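Glutamine cyclotransferase (Xanthomonas campestris, PDB 3MBR) probably catalyses the cyclisation of N-terminal glutamine to pyroglutamate, as a calcium-bound beta-propeller glutaminyl cyclase. Local coordinates at residues W108-G122 and D150-L162. The protein carries 1 engineered substitution. Numbering follows the deposited sequence.
Sequences WALTSDDSHLYMSDG and DNLNELEWVNGEL. With CA (calcium ion), chain B.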
loop_
_atom_site.group_PDB
_atom_site.type_symbol
_atom_site.label_atom_id
_atom_site.label_comp_id
_atom_site.label_asym_id
_atom_site.label_seq_id
_atom_site.Cartn_x
_atom_site.Cartn_y
_atom_site.Cartn_z
ATOM N N TRP A 108 4.374 -5.379 -6.653
ATOM C CA TRP A 108 4.274 -3.977 -6.260
ATOM C C TRP A 108 3.586 -3.776 -4.940
ATOM O O TRP A 108 4.243 -3.304 -4.017
ATOM C CB TRP A 108 3.578 -3.179 -7.391
ATOM C CG TRP A 108 4.444 -2.942 -8.612
ATOM C CD1 TRP A 108 5.262 -3.829 -9.225
ATOM C CD2 TRP A 108 4.442 -1.787 -9.414
ATOM N NE1 TRP A 108 5.832 -3.251 -10.370
ATOM C CE2 TRP A 108 5.348 -1.977 -10.470
ATOM C CE3 TRP A 108 3.791 -0.574 -9.322
ATOM C CZ2 TRP A 108 5.597 -0.993 -11.450
ATOM C CZ3 TRP A 108 4.073 0.438 -10.295
ATOM C CH2 TRP A 108 4.928 0.196 -11.369
ATOM N N ALA A 109 2.315 -4.160 -4.826
ATOM C CA ALA A 109 1.597 -3.869 -3.583
ATOM C C ALA A 109 0.594 -4.988 -3.252
ATOM O O ALA A 109 0.207 -5.771 -4.136
ATOM C CB ALA A 109 0.960 -2.511 -3.595
ATOM N N LEU A 110 0.169 -5.022 -1.985
ATOM C CA LEU A 110 -0.787 -6.030 -1.517
ATOM C C LEU A 110 -1.782 -5.387 -0.615
ATOM O O LEU A 110 -1.407 -4.452 0.092
ATOM C CB LEU A 110 -0.076 -7.115 -0.625
ATOM C CG LEU A 110 0.752 -8.136 -1.302
ATOM C CD1 LEU A 110 1.520 -8.978 -0.272
ATOM C CD2 LEU A 110 -0.158 -9.077 -2.190
ATOM N N THR A 111 -2.996 -5.931 -0.533
ATOM C CA THR A 111 -3.869 -5.642 0.587
ATOM C C THR A 111 -4.761 -6.877 0.761
ATOM O O THR A 111 -4.499 -7.891 0.111
ATOM C CB THR A 111 -4.667 -4.335 0.418
ATOM O OG1 THR A 111 -5.355 -4.065 1.652
ATOM C CG2 THR A 111 -5.707 -4.392 -0.721
ATOM N N SER A 112 -5.786 -6.815 1.600
ATOM C CA SER A 112 -6.693 -7.967 1.768
ATOM C C SER A 112 -8.024 -7.493 2.194
ATOM O O SER A 112 -8.163 -6.422 2.841
ATOM C CB SER A 112 -6.092 -8.896 2.766
ATOM O OG SER A 112 -6.147 -8.366 4.086
ATOM N N ASP A 113 -9.024 -8.294 1.871
ATOM C CA ASP A 113 -10.379 -8.101 2.486
ATOM C C ASP A 113 -10.516 -9.212 3.528
ATOM O O ASP A 113 -9.498 -9.603 4.137
ATOM C CB ASP A 113 -11.503 -8.092 1.454
ATOM C CG ASP A 113 -11.661 -9.379 0.725
ATOM O OD1 ASP A 113 -10.985 -10.393 1.050
ATOM O OD2 ASP A 113 -12.459 -9.398 -0.238
ATOM N N ASP A 114 -11.736 -9.667 3.823
ATOM C CA ASP A 114 -11.758 -10.734 4.867
ATOM C C ASP A 114 -11.531 -12.151 4.366
ATOM O O ASP A 114 -11.571 -13.101 5.170
ATOM C CB ASP A 114 -13.003 -10.680 5.762
ATOM C CG ASP A 114 -14.244 -10.636 4.992
ATOM O OD1 ASP A 114 -15.333 -10.416 5.632
ATOM O OD2 ASP A 114 -14.162 -10.850 3.750
ATOM N N SER A 115 -11.289 -12.335 3.077
ATOM C CA SER A 115 -11.152 -13.678 2.543
ATOM C C SER A 115 -9.952 -13.822 1.632
ATOM O O SER A 115 -9.407 -14.923 1.520
ATOM C CB SER A 115 -12.383 -14.021 1.688
ATOM O OG SER A 115 -13.534 -14.009 2.522
ATOM N N HIS A 116 -9.520 -12.729 0.978
ATOM C CA HIS A 116 -8.520 -12.848 -0.096
ATOM C C HIS A 116 -7.504 -11.744 -0.004
ATOM O O HIS A 116 -7.773 -10.678 0.568
ATOM C CB HIS A 116 -9.108 -12.720 -1.495
ATOM C CG HIS A 116 -9.980 -13.872 -1.824
ATOM N ND1 HIS A 116 -11.315 -13.857 -1.505
ATOM C CD2 HIS A 116 -9.685 -15.112 -2.278
ATOM C CE1 HIS A 116 -11.850 -15.028 -1.860
ATOM N NE2 HIS A 116 -10.879 -15.815 -2.315
ATOM N N LEU A 117 -6.351 -11.998 -0.619
ATOM C CA LEU A 117 -5.391 -10.911 -0.802
ATOM C C LEU A 117 -5.579 -10.356 -2.188
ATOM O O LEU A 117 -6.094 -11.054 -3.079
ATOM C CB LEU A 117 -3.927 -11.466 -0.733
ATOM C CG LEU A 117 -3.614 -12.348 0.449
ATOM C CD1 LEU A 117 -2.142 -12.700 0.343
ATOM C CD2 LEU A 117 -3.962 -11.740 1.793
ATOM N N TYR A 118 -5.195 -9.101 -2.374
ATOM C CA TYR A 118 -5.236 -8.384 -3.671
ATOM C C TYR A 118 -3.851 -7.868 -3.946
ATOM O O TYR A 118 -3.242 -7.260 -3.105
ATOM C CB TYR A 118 -6.279 -7.230 -3.603
ATOM C CG TYR A 118 -7.657 -7.752 -3.357
ATOM C CD1 TYR A 118 -8.114 -7.963 -2.056
ATOM C CD2 TYR A 118 -8.486 -8.022 -4.412
ATOM C CE1 TYR A 118 -9.406 -8.530 -1.812
ATOM C CE2 TYR A 118 -9.756 -8.511 -4.208
ATOM C CZ TYR A 118 -10.227 -8.769 -2.901
ATOM O OH TYR A 118 -11.537 -9.256 -2.693
ATOM N N MET A 119 -3.325 -8.222 -5.110
ATOM C CA MET A 119 -1.940 -7.875 -5.464
ATOM C C MET A 119 -1.907 -7.017 -6.759
ATOM O O MET A 119 -2.475 -7.346 -7.799
ATOM C CB MET A 119 -1.198 -9.211 -5.779
ATOM C CG MET A 119 0.167 -9.011 -6.229
ATOM S SD MET A 119 1.089 -10.562 -6.450
ATOM C CE MET A 119 2.502 -10.093 -7.514
ATOM N N SER A 120 -1.160 -5.931 -6.667
ATOM C CA SER A 120 -0.756 -5.102 -7.843
ATOM C C SER A 120 0.630 -5.595 -8.370
ATOM O O SER A 120 1.556 -5.804 -7.583
ATOM C CB SER A 120 -0.603 -3.619 -7.431
ATOM O OG SER A 120 0.057 -2.938 -8.577
ATOM N N ASP A 121 0.850 -5.612 -9.702
ATOM C CA ASP A 121 2.121 -6.061 -10.314
ATOM C C ASP A 121 2.588 -4.986 -11.322
ATOM O O ASP A 121 3.416 -5.233 -12.221
ATOM C CB ASP A 121 1.936 -7.436 -10.955
ATOM C CG ASP A 121 0.897 -7.410 -12.089
ATOM O OD1 ASP A 121 0.325 -6.346 -12.419
ATOM O OD2 ASP A 121 0.685 -8.442 -12.675
ATOM N N GLY A 122 2.040 -3.786 -11.147
ATOM C CA GLY A 122 2.353 -2.619 -12.065
ATOM C C GLY A 122 1.440 -2.540 -13.282
ATOM O O GLY A 122 1.466 -1.530 -14.033
ATOM N N ASP A 150 -2.951 1.336 -14.870
ATOM C CA ASP A 150 -1.807 0.540 -14.383
ATOM C C ASP A 150 -0.890 1.390 -13.525
ATOM O O ASP A 150 -1.338 2.475 -13.085
ATOM C CB ASP A 150 -1.103 -0.073 -15.618
ATOM C CG ASP A 150 -0.339 0.955 -16.489
ATOM O OD1 ASP A 150 0.091 0.521 -17.617
ATOM O OD2 ASP A 150 -0.118 2.156 -16.077
ATOM N N ASN A 151 0.279 0.876 -13.122
ATOM C CA ASN A 151 1.197 1.620 -12.249
ATOM C C ASN A 151 0.521 1.978 -10.961
ATOM O O ASN A 151 0.724 3.052 -10.436
ATOM C CB ASN A 151 1.770 2.897 -12.925
ATOM C CG ASN A 151 2.942 2.595 -13.758
ATOM O OD1 ASN A 151 4.111 2.721 -13.305
ATOM N ND2 ASN A 151 2.690 2.236 -14.974
ATOM N N LEU A 152 0.093 0.946 -10.266
ATOM C CA LEU A 152 -0.569 1.101 -8.941
ATOM C C LEU A 152 0.368 0.720 -7.820
ATOM O O LEU A 152 0.697 -0.513 -7.658
ATOM C CB LEU A 152 -1.797 0.285 -8.915
ATOM C CG LEU A 152 -2.839 0.568 -9.977
ATOM C CD1 LEU A 152 -4.067 -0.331 -9.955
ATOM C CD2 LEU A 152 -3.329 2.073 -10.126
ATOM N N ASN A 153 1.083 1.680 -7.233
ATOM C CA ASN A 153 2.282 1.336 -6.463
ATOM C C ASN A 153 1.818 1.028 -4.981
ATOM O O ASN A 153 2.690 0.612 -4.147
ATOM C CB ASN A 153 3.423 2.454 -6.463
ATOM C CG ASN A 153 3.041 3.704 -5.609
ATOM O OD1 ASN A 153 1.913 3.914 -5.307
ATOM N ND2 ASN A 153 3.983 4.510 -5.235
ATOM N N GLU A 154 0.522 1.251 -4.603
ATOM C CA GLU A 154 0.097 0.870 -3.240
ATOM C C GLU A 154 -1.379 0.621 -3.222
ATOM O O GLU A 154 -2.139 1.299 -3.955
ATOM C CB GLU A 154 0.471 2.038 -2.281
ATOM C CG GLU A 154 -0.067 1.957 -0.832
ATOM C CD GLU A 154 0.348 0.766 0.049
ATOM O OE1 GLU A 154 0.157 0.840 1.287
ATOM O OE2 GLU A 154 0.737 -0.300 -0.535
ATOM N N LEU A 155 -1.800 -0.340 -2.384
ATOM C CA LEU A 155 -3.229 -0.697 -2.260
ATOM C C LEU A 155 -3.663 -0.650 -0.813
ATOM O O LEU A 155 -2.813 -0.845 0.128
ATOM C CB LEU A 155 -3.407 -2.172 -2.687
ATOM C CG LEU A 155 -3.109 -2.463 -4.187
ATOM C CD1 LEU A 155 -3.323 -3.965 -4.457
ATOM C CD2 LEU A 155 -3.928 -1.639 -5.134
ATOM N N GLU A 156 -4.973 -0.472 -0.609
ATOM C CA GLU A 156 -5.500 -0.653 0.730
ATOM C C GLU A 156 -6.995 -0.951 0.574
ATOM O O GLU A 156 -7.711 -0.207 -0.136
ATOM C CB GLU A 156 -5.309 0.617 1.549
ATOM C CG GLU A 156 -5.722 0.435 3.032
ATOM C CD GLU A 156 -4.883 -0.574 3.786
ATOM O OE1 GLU A 156 -5.245 -0.780 4.971
ATOM O OE2 GLU A 156 -3.846 -1.079 3.283
ATOM N N TRP A 157 -7.497 -1.947 1.268
ATOM C CA TRP A 157 -8.905 -2.270 1.273
ATOM C C TRP A 157 -9.631 -1.425 2.267
ATOM O O TRP A 157 -9.229 -1.408 3.453
ATOM C CB TRP A 157 -9.117 -3.748 1.649
ATOM C CG TRP A 157 -10.502 -4.205 1.361
ATOM C CD1 TRP A 157 -11.551 -4.224 2.227
ATOM C CD2 TRP A 157 -10.976 -4.670 0.115
ATOM N NE1 TRP A 157 -12.701 -4.726 1.581
ATOM C CE2 TRP A 157 -12.366 -4.994 0.286
ATOM C CE3 TRP A 157 -10.383 -4.878 -1.124
ATOM C CZ2 TRP A 157 -13.133 -5.570 -0.730
ATOM C CZ3 TRP A 157 -11.197 -5.451 -2.173
ATOM C CH2 TRP A 157 -12.532 -5.764 -1.938
ATOM N N VAL A 158 -10.681 -0.701 1.856
ATOM C CA VAL A 158 -11.390 0.230 2.800
ATOM C C VAL A 158 -12.868 0.077 2.541
ATOM O O VAL A 158 -13.357 0.434 1.479
ATOM C CB VAL A 158 -10.963 1.673 2.505
ATOM C CG1 VAL A 158 -11.675 2.635 3.475
ATOM C CG2 VAL A 158 -9.451 1.874 2.651
ATOM N N ASN A 159 -13.569 -0.459 3.532
ATOM C CA ASN A 159 -15.081 -0.532 3.458
ATOM C C ASN A 159 -15.600 -1.082 2.126
ATOM O O ASN A 159 -16.464 -0.472 1.471
ATOM C CB ASN A 159 -15.675 0.865 3.660
ATOM C CG ASN A 159 -15.347 1.465 5.033
ATOM O OD1 ASN A 159 -15.134 2.689 5.141
ATOM N ND2 ASN A 159 -15.225 0.617 6.065
ATOM N N GLY A 160 -15.084 -2.211 1.699
ATOM C CA GLY A 160 -15.600 -2.889 0.554
ATOM C C GLY A 160 -15.108 -2.395 -0.745
ATOM O O GLY A 160 -15.622 -2.828 -1.783
ATOM N N GLU A 161 -14.150 -1.461 -0.714
ATOM C CA GLU A 161 -13.608 -0.919 -1.950
ATOM C C GLU A 161 -12.104 -1.047 -1.897
ATOM O O GLU A 161 -11.508 -1.166 -0.812
ATOM C CB GLU A 161 -13.946 0.565 -2.088
ATOM C CG GLU A 161 -15.424 0.720 -2.388
ATOM C CD GLU A 161 -15.889 2.145 -2.518
ATOM O OE1 GLU A 161 -16.616 2.433 -3.446
ATOM O OE2 GLU A 161 -15.546 2.969 -1.668
ATOM N N LEU A 162 -11.505 -1.014 -3.072
ATOM C CA LEU A 162 -10.042 -1.060 -3.152
ATOM C C LEU A 162 -9.514 0.373 -3.406
ATOM O O LEU A 162 -9.929 0.996 -4.405
ATOM C CB LEU A 162 -9.613 -2.054 -4.247
ATOM C CG LEU A 162 -8.138 -2.240 -4.557
ATOM C CD1 LEU A 162 -7.484 -2.841 -3.284
ATOM C CD2 LEU A 162 -7.986 -3.178 -5.677
HETATM CA CA CA B . -1.677 -0.473 2.349
HETATM O O HOH W 1 1.393 -2.974 0.098
HETATM O O HOH W 2 -1.118 -2.832 2.285
HETATM O O HOH W 3 -3.519 -3.723 3.663
#
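Trp-157 reaches across to the hairpin 109-120, packing on Asp-113 and Tyr-118. Its CB sits 3.1 Å from the carbonyl O of Ser-112. With CG anti to the backbone N (chi1 -167°), the indole runs alongside Asp-113, whose CB lies over the five-membered ring, a CH-pi contact 3.5 Å from the centroid. Glu-161 and Gly-160, from the type I' turn of its own hairpin, cover the opposite face. Farther out, the six-membered ring forms an offset stack with Tyr-118, planes 20° apart, CZ3 lying 3.5 Å from Tyr-118 CZ. Asp-113 OD2 takes the Tyr-118 hydroxyl proton from above the carboxylate plane, while OD1 accepts from Ser-115 N, an Asx turn, and also from His-116 N, making the wider Asx motif.

The two segments belong to neighbouring blades of a beta-propeller, and their innermost strands, 109-112 and 152-158, run nearly parallel (9°), lining the central channel. Between them, Thr-111 OG1 accepts from Trp-157 N at 3.0 Å, and water 3 links the same hydroxyl to Glu-156 OE2. That oxygen binds the calcium ion with Glu-154 OE1, Leu-155 O and water 2; Leu-26 and Ile-209 complete the site. Glu-156 also has a polar partner in Phe-211.

Leu-155, unlike Glu-154 and Glu-156, points toward the neighbouring blade, setting CD1 3.6 Å from Tyr-118 O and CG beside Ala-109 CB. Toward the strand's beginning, Ser-120 OG donates to Leu-152 O at 2.7 Å, meeting a lone pair within the plane of its carbonyl. Beyond it, Asn-151 N donates a hydrogen bond to Gly-122 O, and Trp-108 brings its ring edge against Asn-151 OD1.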